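Local coordinates for hydrogenase 3 maturation protease (Escherichia coli, PDB 2E85), which cleaves a 32-residue peptide from the C-terminus of the precursor of HycE, the large subunit of hydrogenase 3, during its maturation, at residues I63-D68 against V111-I116; E75-D80 against A152-E157. The protein carries 1 engineered substitution. One frame throughout, in Å; residues are numbered along the deposited sequence.

Overall arrangement
Both contacts belong to one mixed five-stranded sheet, in the order 38-43, 6-11, 60-66, 111-116, 76-78, the last antiparallel to the rest. Contact 1 joins strands 60-66 and 111-116 in the core, its centre about 4 Å from that of the chain; contact 2 lies at the edge, where residues 152-154 pair with strand 76-78 through a single bridge. Their centres are about 9 Å apart, linked through Gly115 N to Arg77 O at 2.8 Å and Ile79 N to Phe113 O at 2.9 Å. Contact 1 carries the calcium ligands Asp65 and Ala66; the side chain of Ile79 in contact 2 is about 11 Å from this calcium and about 9 Å from that of Asp65, a probable nickel ligand.

Contact 1: residues I63-D68 against V111-I116; sequences IVDATD and VIFLGI. With CA (calcium ion), chain F.
Two parallel neighbours of the central sheet, strands 60-66 and 111-116, meet here, and the first ends at a metal site. Their backbones form a continuous ladder: Ile63 N bonds to Ile112 O, Leu114 N to Ile63 O at 2.7 Å, Asp65 N to Leu114 O, Ile116 N to Asp65 O and Thr67 N to Ile116 O. On the face carrying Ile63 and Asp65, the Phe113 ring swings toward strand 60-66 because CG stands anti to the backbone N (chi1 -176°). Its CE1 meets Ile63 CG2 at 3.7 Å, its CZ meets Asp65 CB at 3.9 Å, and Thr67 OG1 lies at the ring edge, in plane, 3.8 Å from CE2. An alanine in place of Phe113 would probably open a gap beside Ile63 CG2 and leave Asp65 CB and the Thr67 hydroxyl without their aromatic neighbour. On the other face Val64 CG1 touches Ile116 CD1 at 3.9 Å. Asp65 O is gripped from opposite faces of its plane, by Ile116 N and by the Thr67 hydroxyl. Calcium occupies the site, with Asp19 as a further ligand; Asp19, Asp65 and His93 probably bind nickel, as in related proteases. The calcium is bound by Asp65 OD1 at 2.3 Å and by Ala66 O at 2.6 Å, while Asp65 OD2 accepts a hydrogen bond of 2.7 Å from a calcium-bound water.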
loop_
_atom_site.group_PDB
_atom_site.type_symbol
_atom_site.label_atom_id
_atom_site.label_comp_id
_atom_site.label_asym_id
_atom_site.label_seq_id
_atom_site.Cartn_x
_atom_site.Cartn_y
_atom_site.Cartn_z
ATOM N N ILE B 63 4.703 -7.584 13.436
ATOM C CA ILE B 63 4.563 -8.194 12.112
ATOM C C ILE B 63 5.680 -9.192 11.972
ATOM O O ILE B 63 6.840 -8.847 12.224
ATOM C CB ILE B 63 4.709 -7.127 11.008
ATOM C CG1 ILE B 63 3.638 -6.054 11.187
ATOM C CG2 ILE B 63 4.612 -7.751 9.613
ATOM C CD1 ILE B 63 3.886 -4.759 10.414
ATOM N N VAL B 64 5.336 -10.424 11.594
ATOM C CA VAL B 64 6.324 -11.486 11.438
ATOM C C VAL B 64 6.257 -12.007 10.002
ATOM O O VAL B 64 5.183 -12.392 9.524
ATOM C CB VAL B 64 6.053 -12.664 12.408
ATOM C CG1 VAL B 64 6.915 -13.907 12.036
ATOM C CG2 VAL B 64 6.223 -12.213 13.900
ATOM N N ASP B 65 7.410 -12.044 9.335
ATOM C CA ASP B 65 7.453 -12.406 7.923
ATOM C C ASP B 65 8.798 -13.038 7.617
ATOM O O ASP B 65 9.822 -12.551 8.075
ATOM C CB ASP B 65 7.279 -11.136 7.076
ATOM C CG ASP B 65 7.070 -11.431 5.576
ATOM O OD1 ASP B 65 6.921 -12.593 5.182
ATOM O OD2 ASP B 65 7.002 -10.466 4.785
ATOM N N ALA B 66 8.807 -14.113 6.831
ATOM C CA ALA B 66 10.027 -14.633 6.286
ATOM C C ALA B 66 10.546 -13.578 5.276
ATOM O O ALA B 66 9.793 -13.138 4.394
ATOM C CB ALA B 66 9.754 -15.952 5.559
ATOM N N THR B 67 11.816 -13.201 5.388
ATOM C CA THR B 67 12.358 -12.063 4.659
ATOM C C THR B 67 13.832 -12.360 4.359
ATOM O O THR B 67 14.560 -12.681 5.272
ATOM C CB THR B 67 12.331 -10.802 5.580
ATOM O OG1 THR B 67 10.976 -10.476 5.950
ATOM C CG2 THR B 67 12.985 -9.617 4.948
ATOM N N ASP B 68 14.271 -12.224 3.104
ATOM C CA ASP B 68 15.700 -12.432 2.823
ATOM C C ASP B 68 16.463 -11.204 3.343
ATOM O O ASP B 68 16.179 -10.061 2.932
ATOM C CB ASP B 68 15.971 -12.691 1.332
ATOM C CG ASP B 68 17.472 -12.920 1.026
ATOM O OD1 ASP B 68 18.223 -13.410 1.898
ATOM O OD2 ASP B 68 17.893 -12.615 -0.119
ATOM N N VAL B 111 5.007 -0.281 16.539
ATOM C CA VAL B 111 5.006 -1.237 15.423
ATOM C C VAL B 111 6.383 -1.879 15.328
ATOM O O VAL B 111 7.407 -1.183 15.284
ATOM C CB VAL B 111 4.611 -0.540 14.098
ATOM C CG1 VAL B 111 4.611 -1.530 12.921
ATOM C CG2 VAL B 111 3.265 0.122 14.250
ATOM N N ILE B 112 6.416 -3.210 15.336
ATOM C CA ILE B 112 7.675 -3.951 15.342
ATOM C C ILE B 112 7.630 -4.850 14.121
ATOM O O ILE B 112 6.675 -5.599 13.982
ATOM C CB ILE B 112 7.768 -4.837 16.637
ATOM C CG1 ILE B 112 7.614 -3.967 17.893
ATOM C CG2 ILE B 112 9.101 -5.600 16.775
ATOM C CD1 ILE B 112 7.213 -4.724 19.161
ATOM N N PHE B 113 8.656 -4.797 13.272
ATOM C CA PHE B 113 8.723 -5.693 12.116
ATOM C C PHE B 113 9.808 -6.698 12.375
ATOM O O PHE B 113 10.991 -6.317 12.465
ATOM C CB PHE B 113 9.077 -4.940 10.829
ATOM C CG PHE B 113 9.043 -5.827 9.635
ATOM C CD1 PHE B 113 7.859 -5.994 8.941
ATOM C CD2 PHE B 113 10.173 -6.591 9.273
ATOM C CE1 PHE B 113 7.792 -6.864 7.871
ATOM C CE2 PHE B 113 10.110 -7.462 8.183
ATOM C CZ PHE B 113 8.917 -7.593 7.493
ATOM N N LEU B 114 9.427 -7.971 12.446
ATOM C CA LEU B 114 10.341 -9.075 12.674
ATOM C C LEU B 114 10.513 -9.991 11.450
ATOM O O LEU B 114 9.541 -10.552 10.925
ATOM C CB LEU B 114 9.852 -9.897 13.860
ATOM C CG LEU B 114 10.726 -11.054 14.342
ATOM C CD1 LEU B 114 10.439 -11.361 15.799
ATOM C CD2 LEU B 114 10.567 -12.339 13.506
ATOM N N GLY B 115 11.754 -10.122 10.999
ATOM C CA GLY B 115 12.083 -10.936 9.836
ATOM C C GLY B 115 12.715 -12.230 10.301
ATOM O O GLY B 115 13.468 -12.269 11.292
ATOM N N ILE B 116 12.418 -13.288 9.572
ATOM C CA ILE B 116 13.054 -14.577 9.775
ATOM C C ILE B 116 13.669 -14.929 8.434
ATOM O O ILE B 116 12.949 -14.920 7.400
ATOM C CB ILE B 116 12.025 -15.689 10.080
ATOM C CG1 ILE B 116 11.312 -15.419 11.391
ATOM C CG2 ILE B 116 12.683 -17.087 10.054
ATOM C CD1 ILE B 116 10.043 -16.239 11.616
HETATM CA CA CA F . 7.529 -13.438 3.122
HETATM O O HOH W 1 7.899 -11.172 2.386
HETATM O O HOH W 2 5.738 -12.043 2.228
HETATM O O HOH W 3 8.727 -13.398 1.218
#

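Contact 2: residues E75-D80 against A152-E157; sequences EIRIID and AQLAVE
Arg77 reaches over the backbone of 152-154, its CB 3.9 Å from Leu154 CB and its CD 4.0 Å from Ala152 CB. The chain bends at chi2 (-77°), which turns the guanidinium back along its own strand. There NH1 donates to Glu75 OE1 at 2.9 Å in a salt bridge, using the anti lone pair of that oxygen, and also to Ile76 O, which it approaches from above the carbonyl plane. Both acceptors lie in the guanidinium plane, so the two bonds from NH1 fix the rotation of the group. At the other end of the guanidinium NE donates a hydrogen bond to a water that also accepts from Ala155 N; a second water, on the Ala152 side, accepts from Ala152 N and donates to Ile76 O.

A single backbone bridge pairs Ile78 with Gln153: Ile78 N bonds to Ala152 O at 2.9 Å, and Leu154 N to Ile78 O at 2.8 Å. The side chains of Ile78 and Gln153 cross at about a right angle, whereas those of Ile79 and Leu154 lie side by side and point the same way, although Ile79 CD1 is doubtfully placed, being modelled too close to Leu154. Asp80 stands at the N-cap of helix 81-86, where its OD1 accepts from Asp82 N.

Residues 152-154 pair briefly with 76-78, one of the two outermost strands; on its other side lies 111-116. Ile76 packs on Leu114 of that strand and on Ala134, Thr137 and Val138 of helix 129-141, while Ile79 touches Phe113.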
loop_
_atom_site.group_PDB
_atom_site.type_symbol
_atom_site.label_atom_id
_atom_site.label_comp_id
_atom_site.label_asym_id
_atom_site.label_seq_id
_atom_site.Cartn_x
_atom_site.Cartn_y
_atom_site.Cartn_z
ATOM N N GLU B 75 17.919 -17.240 11.100
ATOM C CA GLU B 75 18.245 -16.037 11.876
ATOM C C GLU B 75 16.990 -15.136 11.946
ATOM O O GLU B 75 16.234 -15.001 10.959
ATOM C CB GLU B 75 19.434 -15.264 11.290
ATOM C CG GLU B 75 20.779 -15.985 11.415
ATOM C CD GLU B 75 21.204 -16.214 12.866
ATOM O OE1 GLU B 75 21.041 -15.293 13.706
ATOM O OE2 GLU B 75 21.717 -17.316 13.174
ATOM N N ILE B 76 16.812 -14.513 13.109
ATOM C CA ILE B 76 15.654 -13.661 13.398
ATOM C C ILE B 76 16.190 -12.262 13.682
ATOM O O ILE B 76 17.106 -12.129 14.506
ATOM C CB ILE B 76 14.951 -14.133 14.706
ATOM C CG1 ILE B 76 14.330 -15.505 14.490
ATOM C CG2 ILE B 76 13.790 -13.199 15.107
ATOM C CD1 ILE B 76 14.030 -16.289 15.770
ATOM N N ARG B 77 15.630 -11.224 13.038
ATOM C CA ARG B 77 16.040 -9.842 13.347
ATOM C C ARG B 77 14.862 -8.909 13.303
ATOM O O ARG B 77 13.909 -9.153 12.581
ATOM C CB ARG B 77 17.076 -9.295 12.362
ATOM C CG ARG B 77 18.377 -10.086 12.223
ATOM C CD ARG B 77 19.314 -9.830 13.389
ATOM N NE ARG B 77 20.620 -10.453 13.156
ATOM C CZ ARG B 77 20.908 -11.747 13.348
ATOM N NH1 ARG B 77 19.993 -12.622 13.750
ATOM N NH2 ARG B 77 22.147 -12.171 13.119
ATOM N N ILE B 78 14.926 -7.839 14.105
ATOM C CA ILE B 78 14.008 -6.743 13.971
ATOM C C ILE B 78 14.575 -5.770 12.953
ATOM O O ILE B 78 15.753 -5.380 13.049
ATOM C CB ILE B 78 13.859 -5.972 15.284
ATOM C CG1 ILE B 78 13.497 -6.912 16.469
ATOM C CG2 ILE B 78 12.933 -4.764 15.078
ATOM C CD1 ILE B 78 14.693 -7.467 17.081
ATOM N N ILE B 79 13.742 -5.385 11.994
ATOM C CA ILE B 79 14.163 -4.446 10.953
ATOM C C ILE B 79 13.603 -3.061 11.222
ATOM O O ILE B 79 12.374 -2.849 11.295
ATOM C CB ILE B 79 13.779 -4.863 9.548
ATOM C CG1 ILE B 79 14.110 -6.332 9.312
ATOM C CG2 ILE B 79 14.475 -3.925 8.525
ATOM C CD1 ILE B 79 15.344 -6.926 9.929
ATOM N N ASP B 80 14.509 -2.116 11.424
ATOM C CA ASP B 80 14.130 -0.733 11.682
ATOM C C ASP B 80 13.358 -0.159 10.486
ATOM O O ASP B 80 13.738 -0.392 9.327
ATOM C CB ASP B 80 15.404 0.072 11.943
ATOM C CG ASP B 80 15.131 1.509 12.345
ATOM O OD1 ASP B 80 14.720 2.322 11.492
ATOM O OD2 ASP B 80 15.368 1.837 13.533
ATOM N N ALA B 152 17.783 -9.144 18.118
ATOM C CA ALA B 152 18.730 -8.139 17.599
ATOM C C ALA B 152 18.165 -7.377 16.414
ATOM O O ALA B 152 17.376 -7.918 15.639
ATOM C CB ALA B 152 20.022 -8.778 17.184
ATOM N N GLN B 153 18.598 -6.126 16.275
ATOM C CA GLN B 153 18.303 -5.318 15.101
ATOM C C GLN B 153 19.110 -5.821 13.919
ATOM O O GLN B 153 20.292 -6.126 14.102
ATOM C CB GLN B 153 18.698 -3.874 15.405
ATOM C CG GLN B 153 18.236 -2.889 14.359
ATOM C CD GLN B 153 16.761 -2.617 14.455
ATOM O OE1 GLN B 153 16.000 -2.997 13.570
ATOM N NE2 GLN B 153 16.333 -1.983 15.555
ATOM N N LEU B 154 18.490 -5.931 12.731
ATOM C CA LEU B 154 19.212 -6.202 11.491
ATOM C C LEU B 154 20.206 -5.083 11.267
ATOM O O LEU B 154 19.850 -3.908 11.350
ATOM C CB LEU B 154 18.283 -6.244 10.257
ATOM C CG LEU B 154 18.438 -7.136 9.008
ATOM C CD1 LEU B 154 17.843 -6.515 7.769
ATOM C CD2 LEU B 154 19.794 -7.839 8.695
ATOM N N ALA B 155 21.453 -5.462 11.004
ATOM C CA ALA B 155 22.473 -4.498 10.610
ATOM C C ALA B 155 22.495 -4.271 9.114
ATOM O O ALA B 155 22.940 -5.135 8.360
ATOM C CB ALA B 155 23.843 -4.960 11.108
ATOM N N VAL B 156 22.002 -3.113 8.681
ATOM C CA VAL B 156 22.083 -2.702 7.269
ATOM C C VAL B 156 22.773 -1.344 7.163
ATOM O O VAL B 156 22.342 -0.358 7.778
ATOM C CB VAL B 156 20.701 -2.628 6.554
ATOM C CG1 VAL B 156 20.883 -2.683 5.027
ATOM C CG2 VAL B 156 19.804 -3.746 6.985
ATOM N N GLU B 157 23.821 -1.300 6.345
ATOM C CA GLU B 157 24.707 -0.141 6.264
ATOM C C GLU B 157 24.579 0.598 4.931
ATOM O O GLU B 157 23.489 1.166 4.707
ATOM C CB GLU B 157 26.141 -0.577 6.497
HETATM O O HOH W 4 18.123 -11.862 17.218
HETATM O O HOH W 5 22.470 -8.451 11.666
#